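Local coordinates for protein cytochrome P450 (Rhodococcus erythropolis, PDB 3WEC) that hydroxylates the quinoline nitrogen of aurachin alkaloids as a heme monooxygenase, a step essential to their antibiotic activity, at residues D56-S61 against A303-L308; G173-W178 against D209-L214; F269-D274 against I391-G396. All coordinates share one frame; numbering follows the deposited sequence.

Contact 1: residues D56-S61 against A303-L308; sequences DKVLRS and AGRIAL. With HEM (protoporphyrin IX containing Fe), chain B.
Arg-305 on strand 303-307 meets Leu-59 and Val-58 on helix 52-60, and its guanidinium group holds a heme propionate at its edge. The polar contacts come first. NH1 donates to HEM O1A at 2.7 Å, and NH2 donates to HEM O2A at 3.0 Å along a nearly straight bond (N-H...O 171°). The carboxylate is thus gripped through both oxygens, with its carbon HEM CGA in the guanidinium plane. NH1 also reaches back to the carbonyl of its own neighbour, Gly-304 O, at 2.9 Å, coming from above the carbonyl plane, while NH2 makes a weak bond of 3.3 Å to Leu-59 O. These ties fix the rotation of the group. NE is buried, with no polar partner in the model.

The apolar contacts lie beside this. Leu-59 CD2 sits over one face of the guanidinium, offset toward its rim, and touches Ala-303 CB at 3.7 Å. The Arg-305 chain bends at chi2 (-58°), and its CG slides past Val-58 CG1 at 4.1 Å; the turn at NE then swings the guanidinium back toward Ala-303.

Lys-66, His-108, Arg-112 and His-359 also hydrogen-bond to the heme, and Ala-303 and Gly-304 touch the bound aurachin intermediate. A strand arginine paired with a propionate, next to strand residues that touch the substrate, belongs to the classic heme-propionate site of the cytochrome P450 fold.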
loop_
_atom_site.group_PDB
_atom_site.type_symbol
_atom_site.label_atom_id
_atom_site.label_comp_id
_atom_site.label_asym_id
_atom_site.label_seq_id
_atom_site.Cartn_x
_atom_site.Cartn_y
_atom_site.Cartn_z
ATOM N N ASP A 56 14.440 9.730 -0.092
ATOM C CA ASP A 56 14.679 9.324 -1.481
ATOM C C ASP A 56 15.968 8.559 -1.519
ATOM O O ASP A 56 16.028 7.441 -2.005
ATOM C CB ASP A 56 14.774 10.535 -2.430
ATOM C CG ASP A 56 15.321 10.161 -3.813
ATOM O OD1 ASP A 56 14.552 10.104 -4.788
ATOM O OD2 ASP A 56 16.525 9.898 -3.925
ATOM N N LYS A 57 17.000 9.194 -0.984
ATOM C CA LYS A 57 18.340 8.649 -0.914
ATOM C C LYS A 57 18.372 7.202 -0.382
ATOM O O LYS A 57 18.953 6.329 -1.018
ATOM C CB LYS A 57 19.224 9.599 -0.089
ATOM C CG LYS A 57 20.047 10.617 -0.891
ATOM C CD LYS A 57 19.289 11.372 -1.991
ATOM C CE LYS A 57 20.111 12.525 -2.589
ATOM N NZ LYS A 57 21.591 12.324 -2.689
ATOM N N VAL A 58 17.720 6.954 0.753
ATOM C CA VAL A 58 17.679 5.604 1.361
ATOM C C VAL A 58 16.836 4.571 0.576
ATOM O O VAL A 58 17.231 3.398 0.444
ATOM C CB VAL A 58 17.223 5.661 2.850
ATOM C CG1 VAL A 58 17.036 4.263 3.437
ATOM C CG2 VAL A 58 18.209 6.462 3.688
ATOM N N LEU A 59 15.669 4.994 0.067
ATOM C CA LEU A 59 14.843 4.105 -0.789
ATOM C C LEU A 59 15.637 3.650 -2.031
ATOM O O LEU A 59 15.554 2.482 -2.429
ATOM C CB LEU A 59 13.529 4.772 -1.201
ATOM C CG LEU A 59 12.546 5.221 -0.101
ATOM C CD1 LEU A 59 11.482 6.150 -0.674
ATOM C CD2 LEU A 59 11.907 4.053 0.628
ATOM N N ARG A 60 16.460 4.545 -2.585
ATOM C CA ARG A 60 17.161 4.289 -3.855
ATOM C C ARG A 60 18.469 3.525 -3.707
ATOM O O ARG A 60 18.853 2.769 -4.596
ATOM C CB ARG A 60 17.428 5.594 -4.611
ATOM C CG ARG A 60 16.179 6.385 -4.983
ATOM C CD ARG A 60 16.502 7.468 -6.002
ATOM N NE ARG A 60 16.201 6.954 -7.331
ATOM C CZ ARG A 60 15.220 7.392 -8.119
ATOM N NH1 ARG A 60 14.436 8.401 -7.751
ATOM N NH2 ARG A 60 15.029 6.816 -9.294
ATOM N N SER A 61 19.142 3.714 -2.579
ATOM C CA SER A 61 20.523 3.243 -2.394
ATOM C C SER A 61 20.700 1.705 -2.451
ATOM O O SER A 61 19.875 0.966 -1.934
ATOM C CB SER A 61 21.094 3.860 -1.098
ATOM O OG SER A 61 21.981 3.001 -0.402
ATOM N N ALA A 303 7.919 3.082 4.536
ATOM C CA ALA A 303 8.579 1.995 3.821
ATOM C C ALA A 303 9.740 1.524 4.732
ATOM O O ALA A 303 10.247 2.313 5.531
ATOM C CB ALA A 303 9.125 2.499 2.503
ATOM N N GLY A 304 10.155 0.261 4.631
ATOM C CA GLY A 304 11.218 -0.249 5.507
ATOM C C GLY A 304 12.494 -0.644 4.770
ATOM O O GLY A 304 12.416 -1.146 3.648
ATOM N N ARG A 305 13.656 -0.404 5.382
ATOM C CA ARG A 305 14.927 -0.880 4.843
ATOM C C ARG A 305 15.806 -1.489 5.920
ATOM O O ARG A 305 15.620 -1.231 7.109
ATOM C CB ARG A 305 15.726 0.216 4.130
ATOM C CG ARG A 305 15.176 0.698 2.802
ATOM C CD ARG A 305 15.036 -0.412 1.776
ATOM N NE ARG A 305 14.579 0.122 0.489
ATOM C CZ ARG A 305 13.304 0.293 0.133
ATOM N NH1 ARG A 305 12.290 -0.010 0.962
ATOM N NH2 ARG A 305 13.035 0.783 -1.071
ATOM N N ILE A 306 16.750 -2.312 5.465
ATOM C CA ILE A 306 17.781 -2.892 6.278
ATOM C C ILE A 306 19.068 -2.452 5.610
ATOM O O ILE A 306 19.222 -2.613 4.394
ATOM C CB ILE A 306 17.721 -4.439 6.283
ATOM C CG1 ILE A 306 16.293 -4.955 6.589
ATOM C CG2 ILE A 306 18.764 -5.017 7.235
ATOM C CD1 ILE A 306 15.781 -4.655 7.988
ATOM N N ALA A 307 19.973 -1.868 6.394
ATOM C CA ALA A 307 21.310 -1.562 5.906
ATOM C C ALA A 307 22.083 -2.861 5.688
ATOM O O ALA A 307 22.159 -3.717 6.574
ATOM C CB ALA A 307 22.054 -0.649 6.881
ATOM N N LEU A 308 22.652 -2.995 4.495
ATOM C CA LEU A 308 23.467 -4.147 4.146
ATOM C C LEU A 308 24.926 -3.852 4.441
ATOM O O LEU A 308 25.801 -4.703 4.232
ATOM C CB LEU A 308 23.292 -4.482 2.666
ATOM C CG LEU A 308 21.877 -4.914 2.242
ATOM C CD1 LEU A 308 21.631 -4.445 0.817
ATOM C CD2 LEU A 308 21.689 -6.422 2.404
HETATM C CHA HEM B . 5.638 -2.144 -3.248
HETATM C CHB HEM B . 2.797 1.797 -2.203
HETATM C CHC HEM B . -0.835 -0.097 -4.908
HETATM C CHD HEM B . 2.005 -4.178 -5.787
HETATM C C1A HEM B . 5.073 -0.920 -2.726
HETATM C C2A HEM B . 5.814 -0.106 -1.706
HETATM C C3A HEM B . 4.968 1.032 -1.431
HETATM C C4A HEM B . 3.795 0.788 -2.268
HETATM C CMA HEM B . 5.246 2.201 -0.458
HETATM C CAA HEM B . 7.186 -0.267 -1.041
HETATM C CBA HEM B . 8.145 0.419 -2.032
HETATM C CGA HEM B . 9.554 0.596 -1.435
HETATM O O1A HEM B . 9.982 -0.157 -0.511
HETATM O O2A HEM B . 10.297 1.490 -1.933
HETATM C C1B HEM B . 1.519 1.578 -2.875
HETATM C C2B HEM B . 0.543 2.665 -2.859
HETATM C C3B HEM B . -0.511 2.062 -3.630
HETATM C C4B HEM B . -0.037 0.736 -4.008
HETATM C CMB HEM B . 0.542 4.012 -2.192
HETATM C CAB HEM B . -1.794 2.755 -3.918
HETATM C CBB HEM B . -2.920 2.098 -3.790
HETATM C C1C HEM B . -0.363 -1.363 -5.425
HETATM C C2C HEM B . -1.231 -2.289 -6.153
HETATM C C3C HEM B . -0.374 -3.470 -6.384
HETATM C C4C HEM B . 0.919 -3.212 -5.783
HETATM C CMC HEM B . -2.662 -2.019 -6.531
HETATM C CAC HEM B . -0.710 -4.769 -7.056
HETATM C CBC HEM B . -1.797 -4.932 -7.775
HETATM C C1D HEM B . 3.284 -4.004 -5.085
HETATM C C2D HEM B . 4.359 -4.975 -5.271
HETATM C C3D HEM B . 5.473 -4.390 -4.499
HETATM C C4D HEM B . 4.902 -3.116 -4.035
HETATM C CMD HEM B . 4.286 -6.297 -6.001
HETATM C CAD HEM B . 6.844 -4.959 -4.266
HETATM C CBD HEM B . 7.774 -4.287 -5.305
HETATM C CGD HEM B . 9.185 -4.763 -5.221
HETATM O O1D HEM B . 9.817 -4.855 -6.311
HETATM O O2D HEM B . 9.677 -5.057 -4.082
HETATM N NA HEM B . 3.829 -0.329 -3.203
HETATM N NB HEM B . 1.228 0.457 -3.600
HETATM N NC HEM B . 0.956 -1.876 -5.244
HETATM N ND HEM B . 3.618 -2.874 -4.397
HETATM FE FE HEM B . 2.297 -1.293 -3.997
HETATM O O HOH W 1 1.232 -1.980 -1.868
#

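Contact 2: residues G173-W178 against D209-L214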
loop_
_atom_site.group_PDB
_atom_site.type_symbol
_atom_site.label_atom_id
_atom_site.label_comp_id
_atom_site.label_asym_id
_atom_site.label_seq_id
_atom_site.Cartn_x
_atom_site.Cartn_y
_atom_site.Cartn_z
ATOM N N GLY A 173 -16.669 -15.496 -4.713
ATOM C CA GLY A 173 -17.032 -15.544 -3.302
ATOM C C GLY A 173 -15.861 -15.978 -2.427
ATOM O O GLY A 173 -15.611 -15.366 -1.384
ATOM N N ARG A 174 -15.116 -16.999 -2.857
ATOM C CA ARG A 174 -13.982 -17.529 -2.070
ATOM C C ARG A 174 -12.814 -16.524 -2.048
ATOM O O ARG A 174 -12.220 -16.244 -1.005
ATOM C CB ARG A 174 -13.543 -18.935 -2.569
ATOM C CG ARG A 174 -14.196 -20.124 -1.838
ATOM C CD ARG A 174 -14.304 -21.430 -2.640
ATOM N NE ARG A 174 -13.152 -22.324 -2.456
ATOM C CZ ARG A 174 -12.442 -22.898 -3.443
ATOM N NH1 ARG A 174 -12.750 -22.720 -4.731
ATOM N NH2 ARG A 174 -11.398 -23.654 -3.138
ATOM N N PHE A 175 -12.488 -15.987 -3.216
ATOM C CA PHE A 175 -11.471 -14.978 -3.331
ATOM C C PHE A 175 -11.747 -13.711 -2.506
ATOM O O PHE A 175 -10.834 -13.161 -1.865
ATOM C CB PHE A 175 -11.271 -14.611 -4.796
ATOM C CG PHE A 175 -10.309 -13.519 -4.993
ATOM C CD1 PHE A 175 -8.937 -13.790 -5.062
ATOM C CD2 PHE A 175 -10.746 -12.186 -5.044
ATOM C CE1 PHE A 175 -8.017 -12.749 -5.216
ATOM C CE2 PHE A 175 -9.825 -11.158 -5.196
ATOM C CZ PHE A 175 -8.469 -11.437 -5.266
ATOM N N SER A 176 -12.979 -13.229 -2.555
ATOM C CA SER A 176 -13.362 -12.045 -1.823
ATOM C C SER A 176 -13.294 -12.304 -0.312
ATOM O O SER A 176 -12.900 -11.432 0.446
ATOM C CB SER A 176 -14.769 -11.611 -2.245
ATOM O OG SER A 176 -15.245 -10.621 -1.377
ATOM N N GLU A 177 -13.661 -13.496 0.138
ATOM C CA GLU A 177 -13.475 -13.824 1.565
ATOM C C GLU A 177 -11.997 -13.893 1.992
ATOM O O GLU A 177 -11.557 -13.178 2.916
ATOM C CB GLU A 177 -14.173 -15.122 1.929
ATOM C CG GLU A 177 -15.620 -14.920 2.398
ATOM C CD GLU A 177 -16.273 -16.242 2.710
ATOM O OE1 GLU A 177 -15.691 -17.300 2.310
ATOM O OE2 GLU A 177 -17.365 -16.236 3.343
ATOM N N TRP A 178 -11.216 -14.723 1.304
ATOM C CA TRP A 178 -9.753 -14.681 1.485
ATOM C C TRP A 178 -9.232 -13.251 1.496
ATOM O O TRP A 178 -8.370 -12.862 2.318
ATOM C CB TRP A 178 -9.029 -15.545 0.433
ATOM C CG TRP A 178 -9.271 -17.033 0.556
ATOM C CD1 TRP A 178 -9.434 -17.778 1.726
ATOM C CD2 TRP A 178 -9.374 -18.029 -0.531
ATOM N NE1 TRP A 178 -9.650 -19.092 1.446
ATOM C CE2 TRP A 178 -9.611 -19.316 0.117
ATOM C CE3 TRP A 178 -9.274 -17.979 -1.920
ATOM C CZ2 TRP A 178 -9.765 -20.497 -0.609
ATOM C CZ3 TRP A 178 -9.436 -19.166 -2.643
ATOM C CH2 TRP A 178 -9.664 -20.403 -2.001
ATOM N N ASP A 209 -2.810 -22.526 -1.258
ATOM C CA ASP A 209 -3.213 -23.865 -1.760
ATOM C C ASP A 209 -3.981 -23.727 -3.076
ATOM O O ASP A 209 -3.621 -24.321 -4.124
ATOM C CB ASP A 209 -4.098 -24.630 -0.747
ATOM C CG ASP A 209 -3.402 -25.849 -0.156
ATOM O OD1 ASP A 209 -2.399 -25.677 0.579
ATOM O OD2 ASP A 209 -3.858 -26.988 -0.440
ATOM N N TYR A 210 -5.040 -22.926 -3.001
ATOM C CA TYR A 210 -5.881 -22.621 -4.132
ATOM C C TYR A 210 -5.089 -22.047 -5.326
ATOM O O TYR A 210 -5.322 -22.440 -6.464
ATOM C CB TYR A 210 -6.938 -21.640 -3.695
ATOM C CG TYR A 210 -7.672 -21.045 -4.835
ATOM C CD1 TYR A 210 -8.764 -21.690 -5.357
ATOM C CD2 TYR A 210 -7.294 -19.834 -5.378
ATOM C CE1 TYR A 210 -9.455 -21.181 -6.418
ATOM C CE2 TYR A 210 -7.982 -19.317 -6.460
ATOM C CZ TYR A 210 -9.058 -20.012 -6.967
ATOM O OH TYR A 210 -9.800 -19.569 -8.029
ATOM N N PHE A 211 -4.186 -21.103 -5.074
ATOM C CA PHE A 211 -3.414 -20.492 -6.180
ATOM C C PHE A 211 -2.539 -21.480 -6.945
ATOM O O PHE A 211 -2.567 -21.455 -8.166
ATOM C CB PHE A 211 -2.664 -19.205 -5.785
ATOM C CG PHE A 211 -3.543 -17.973 -5.780
ATOM C CD1 PHE A 211 -4.379 -17.682 -6.872
ATOM C CD2 PHE A 211 -3.531 -17.087 -4.702
ATOM C CE1 PHE A 211 -5.193 -16.542 -6.866
ATOM C CE2 PHE A 211 -4.374 -15.969 -4.683
ATOM C CZ PHE A 211 -5.195 -15.697 -5.775
ATOM N N ARG A 212 -1.804 -22.348 -6.241
ATOM C CA ARG A 212 -1.062 -23.481 -6.857
ATOM C C ARG A 212 -1.916 -24.249 -7.869
ATOM O O ARG A 212 -1.595 -24.330 -9.057
ATOM C CB ARG A 212 -0.600 -24.499 -5.813
ATOM C CG ARG A 212 0.372 -23.983 -4.782
ATOM C CD ARG A 212 1.010 -25.194 -4.114
ATOM N NE ARG A 212 1.941 -24.803 -3.056
ATOM C CZ ARG A 212 1.676 -24.819 -1.746
ATOM N NH1 ARG A 212 2.631 -24.441 -0.904
ATOM N NH2 ARG A 212 0.480 -25.191 -1.263
ATOM N N THR A 213 -3.009 -24.791 -7.349
ATOM C CA THR A 213 -3.944 -25.644 -8.051
ATOM C C THR A 213 -4.535 -24.964 -9.291
ATOM O O THR A 213 -4.662 -25.604 -10.332
ATOM C CB THR A 213 -5.066 -26.055 -7.068
ATOM O OG1 THR A 213 -4.472 -26.691 -5.926
ATOM C CG2 THR A 213 -6.080 -27.002 -7.723
ATOM N N LEU A 214 -4.904 -23.685 -9.179
ATOM C CA LEU A 214 -5.382 -22.930 -10.344
ATOM C C LEU A 214 -4.309 -22.802 -11.455
ATOM O O LEU A 214 -4.621 -22.922 -12.652
ATOM C CB LEU A 214 -5.906 -21.550 -9.935
ATOM C CG LEU A 214 -6.475 -20.686 -11.069
ATOM C CD1 LEU A 214 -7.666 -21.344 -11.778
ATOM C CD2 LEU A 214 -6.842 -19.303 -10.567
#
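The ring of Tyr-210 has Trp-178 CZ3 over one face, toward the rim, 3.4 Å from Tyr-210 CG. The planes of the tyrosine and the six-membered ring of Trp-178 are inclined at 50° with centroids 5.0 Å apart, so the pair is oblique. At the edge of the tyrosine, in its plane, lies CE1 of its neighbour Phe-211, whose own ring has Tyr-210 CD2 over one face. Phe-175 and Phe-211 meet edge to edge, CE1 to CZ at 4.1 Å. The carbonyl O of Arg-174 lies above one face of the tryptophan, toward the rim, and Trp-178 CH2 lies likewise over the Arg-174 guanidinium.

Tyr-210 CG stands anti to its backbone N (chi1 168°), which sends the ring across to helix 172-182. There the Arg-174 guanidinium comes in almost perpendicular to it, with NH2 4.0 Å from Tyr-210 CD1. Asp-171 fixes both polar ends, by a salt bridge to Arg-174 NH1 and a hydrogen bond to Tyr-210 OH.

Segments 173-178 and 209-214, consistent with the F and G helices of a P450, run roughly antiparallel at 141°. Phe-175 packs among helices 155-165 and 240-271, and Phe-211 on Ala-244 and Cys-247 of the latter, so the two phenylalanines join the helix pair to the long helix.

Contact 3: residues F269-D274 against I391-G396; sequences FSRHAD and INYKPG
Arg-271 and Ile-391 reach for each other from opposite directions, each with its chain turned beside its own backbone N. In Arg-271 the first torsion (chi1 -79°) sets CG anti to the carbonyl carbon, and from there the chain runs out extended to NE, carrying the guanidinium well clear of the helix end. In Ile-391 chi1 (-63°) sets CG1 in the same sense, and chi2 (143°) turns CD1 toward the arginine.

The meeting is narrow. Ile-391 CD1 comes to 3.5 Å from Arg-271 NH2 and 4.1 Å from Arg-271 CZ, approaching the guanidinium obliquely. Behind it, the other branch of the isoleucine, CG2, lies over one face of the Tyr-393 ring, toward the rim. Tyr-393 OH also points toward the arginine, but at 4.4 Å from Arg-271 NH1 it is too far for a hydrogen bond.

Arg-271 closes helix 240-271, just before His-272 starts the next helix as its N-cap, and 391-396 is part of the loop between strands 384-387 and 407-410. Ile-391 and Tyr-393 both rest on Ile-267, one turn earlier in the same helix, while the Tyr-393 ring forms a cation-pi pair with Arg-400.

No hydrogen bond or salt bridge crosses between the two segments, and only 83 Å² is buried. The charge of Arg-271 is met instead by a salt bridge from NE to Glu-389, two residues before Ile-391 in the same loop. The chemistry is therefore that of a methyl group lying against a cation at the surface, while the polar tie of the arginine goes to Glu-389.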
loop_
_atom_site.group_PDB
_atom_site.type_symbol
_atom_site.label_atom_id
_atom_site.label_comp_id
_atom_site.label_asym_id
_atom_site.label_seq_id
_atom_site.Cartn_x
_atom_site.Cartn_y
_atom_site.Cartn_z
ATOM N N PHE A 269 -11.257 15.647 0.026
ATOM C CA PHE A 269 -12.201 16.526 -0.689
ATOM C C PHE A 269 -13.362 17.057 0.175
ATOM O O PHE A 269 -13.974 18.065 -0.170
ATOM C CB PHE A 269 -12.700 15.872 -1.985
ATOM C CG PHE A 269 -11.652 15.796 -3.068
ATOM C CD1 PHE A 269 -11.002 16.941 -3.515
ATOM C CD2 PHE A 269 -11.324 14.590 -3.650
ATOM C CE1 PHE A 269 -10.040 16.878 -4.509
ATOM C CE2 PHE A 269 -10.356 14.520 -4.646
ATOM C CZ PHE A 269 -9.720 15.665 -5.079
ATOM N N SER A 270 -13.647 16.403 1.297
ATOM C CA SER A 270 -14.622 16.881 2.278
ATOM C C SER A 270 -14.034 18.100 2.984
ATOM O O SER A 270 -14.694 19.131 3.168
ATOM C CB SER A 270 -14.935 15.793 3.311
ATOM O OG SER A 270 -15.989 16.181 4.191
ATOM N N ARG A 271 -12.768 17.976 3.355
ATOM C CA ARG A 271 -12.082 19.053 4.030
ATOM C C ARG A 271 -11.710 20.227 3.116
ATOM O O ARG A 271 -11.508 21.326 3.606
ATOM C CB ARG A 271 -10.861 18.491 4.742
ATOM C CG ARG A 271 -11.219 17.799 6.047
ATOM C CD ARG A 271 -10.054 16.942 6.488
ATOM N NE ARG A 271 -10.330 16.249 7.741
ATOM C CZ ARG A 271 -9.494 15.370 8.298
ATOM N NH1 ARG A 271 -8.335 15.081 7.713
ATOM N NH2 ARG A 271 -9.821 14.773 9.421
ATOM N N HIS A 272 -11.604 20.001 1.801
ATOM C CA HIS A 272 -11.198 21.079 0.855
ATOM C C HIS A 272 -12.100 21.134 -0.357
ATOM O O HIS A 272 -11.697 20.747 -1.466
ATOM C CB HIS A 272 -9.714 20.926 0.439
ATOM C CG HIS A 272 -8.748 20.725 1.615
ATOM N ND1 HIS A 272 -8.298 21.754 2.387
ATOM C CD2 HIS A 272 -8.166 19.569 2.130
ATOM C CE1 HIS A 272 -7.472 21.269 3.339
ATOM N NE2 HIS A 272 -7.389 19.932 3.174
ATOM N N ALA A 273 -13.323 21.641 -0.170
ATOM C CA ALA A 273 -14.390 21.502 -1.179
ATOM C C ALA A 273 -14.058 22.227 -2.470
ATOM O O ALA A 273 -14.554 21.885 -3.546
ATOM C CB ALA A 273 -15.730 21.974 -0.629
ATOM N N ASP A 274 -13.205 23.236 -2.341
ATOM C CA ASP A 274 -12.784 24.075 -3.458
ATOM C C ASP A 274 -11.886 23.291 -4.428
ATOM O O ASP A 274 -11.975 23.493 -5.633
ATOM C CB ASP A 274 -12.072 25.342 -2.943
ATOM C CG ASP A 274 -10.819 25.022 -2.122
ATOM O OD1 ASP A 274 -10.950 24.594 -0.950
ATOM O OD2 ASP A 274 -9.695 25.179 -2.652
ATOM N N ILE A 391 -12.740 11.377 12.478
ATOM C CA ILE A 391 -12.511 10.116 11.823
ATOM C C ILE A 391 -11.728 9.137 12.700
ATOM O O ILE A 391 -10.689 9.487 13.272
ATOM C CB ILE A 391 -11.814 10.336 10.467
ATOM C CG1 ILE A 391 -12.743 11.137 9.553
ATOM C CG2 ILE A 391 -11.486 9.003 9.826
ATOM C CD1 ILE A 391 -12.009 12.113 8.697
ATOM N N ASN A 392 -12.255 7.913 12.790
ATOM C CA ASN A 392 -11.577 6.773 13.381
ATOM C C ASN A 392 -10.722 6.054 12.337
ATOM O O ASN A 392 -11.226 5.621 11.305
ATOM C CB ASN A 392 -12.618 5.811 13.966
ATOM C CG ASN A 392 -13.366 6.417 15.145
ATOM O OD1 ASN A 392 -12.746 6.939 16.083
ATOM N ND2 ASN A 392 -14.697 6.345 15.113
ATOM N N TYR A 393 -9.432 5.940 12.632
ATOM C CA TYR A 393 -8.460 5.311 11.770
ATOM C C TYR A 393 -8.187 3.860 12.152
ATOM O O TYR A 393 -8.254 3.509 13.316
ATOM C CB TYR A 393 -7.168 6.126 11.785
ATOM C CG TYR A 393 -7.332 7.397 11.028
ATOM C CD1 TYR A 393 -7.044 7.441 9.666
ATOM C CD2 TYR A 393 -7.782 8.565 11.649
ATOM C CE1 TYR A 393 -7.210 8.610 8.941
ATOM C CE2 TYR A 393 -7.941 9.745 10.924
ATOM C CZ TYR A 393 -7.658 9.751 9.560
ATOM O OH TYR A 393 -7.796 10.886 8.783
ATOM N N LYS A 394 -7.912 3.025 11.148
ATOM C CA LYS A 394 -7.530 1.626 11.347
ATOM C C LYS A 394 -6.293 1.521 12.258
ATOM O O LYS A 394 -5.459 2.429 12.294
ATOM C CB LYS A 394 -7.298 0.922 10.002
ATOM C CG LYS A 394 -8.562 0.306 9.397
ATOM C CD LYS A 394 -8.416 -0.161 7.945
ATOM C CE LYS A 394 -9.492 -1.236 7.694
ATOM N NZ LYS A 394 -9.847 -1.508 6.264
ATOM N N PRO A 395 -6.201 0.451 13.061
ATOM C CA PRO A 395 -4.927 0.346 13.765
ATOM C C PRO A 395 -3.798 -0.110 12.833
ATOM O O PRO A 395 -4.047 -0.455 11.660
ATOM C CB PRO A 395 -5.230 -0.674 14.875
ATOM C CG PRO A 395 -6.721 -0.545 15.100
ATOM C CD PRO A 395 -7.253 -0.368 13.691
ATOM N N GLY A 396 -2.568 -0.047 13.325
ATOM C CA GLY A 396 -1.440 -0.627 12.630
ATOM C C GLY A 396 -0.236 0.278 12.640
ATOM O O GLY A 396 -0.347 1.451 12.941
#

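Contact 1 is the one that touches the active site: it binds the heme directly and lines the substrate pocket. Contacts 2 and 3 stand back from it. In contact 2 the side chain of Phe-175 is about 10 Å from the heme and that of Phe-211 about 14 Å from the bound aurachin intermediate. In contact 3 the side chain of Tyr-393 is also about 14 Å from the bound aurachin intermediate. None of the three touches another, their centres being 29 to 33 Å apart. Helix 240-271 relates contacts 2 and 3: Phe-175 and Phe-211 of contact 2 pack on its first half, whereas contact 3 involves its last residue.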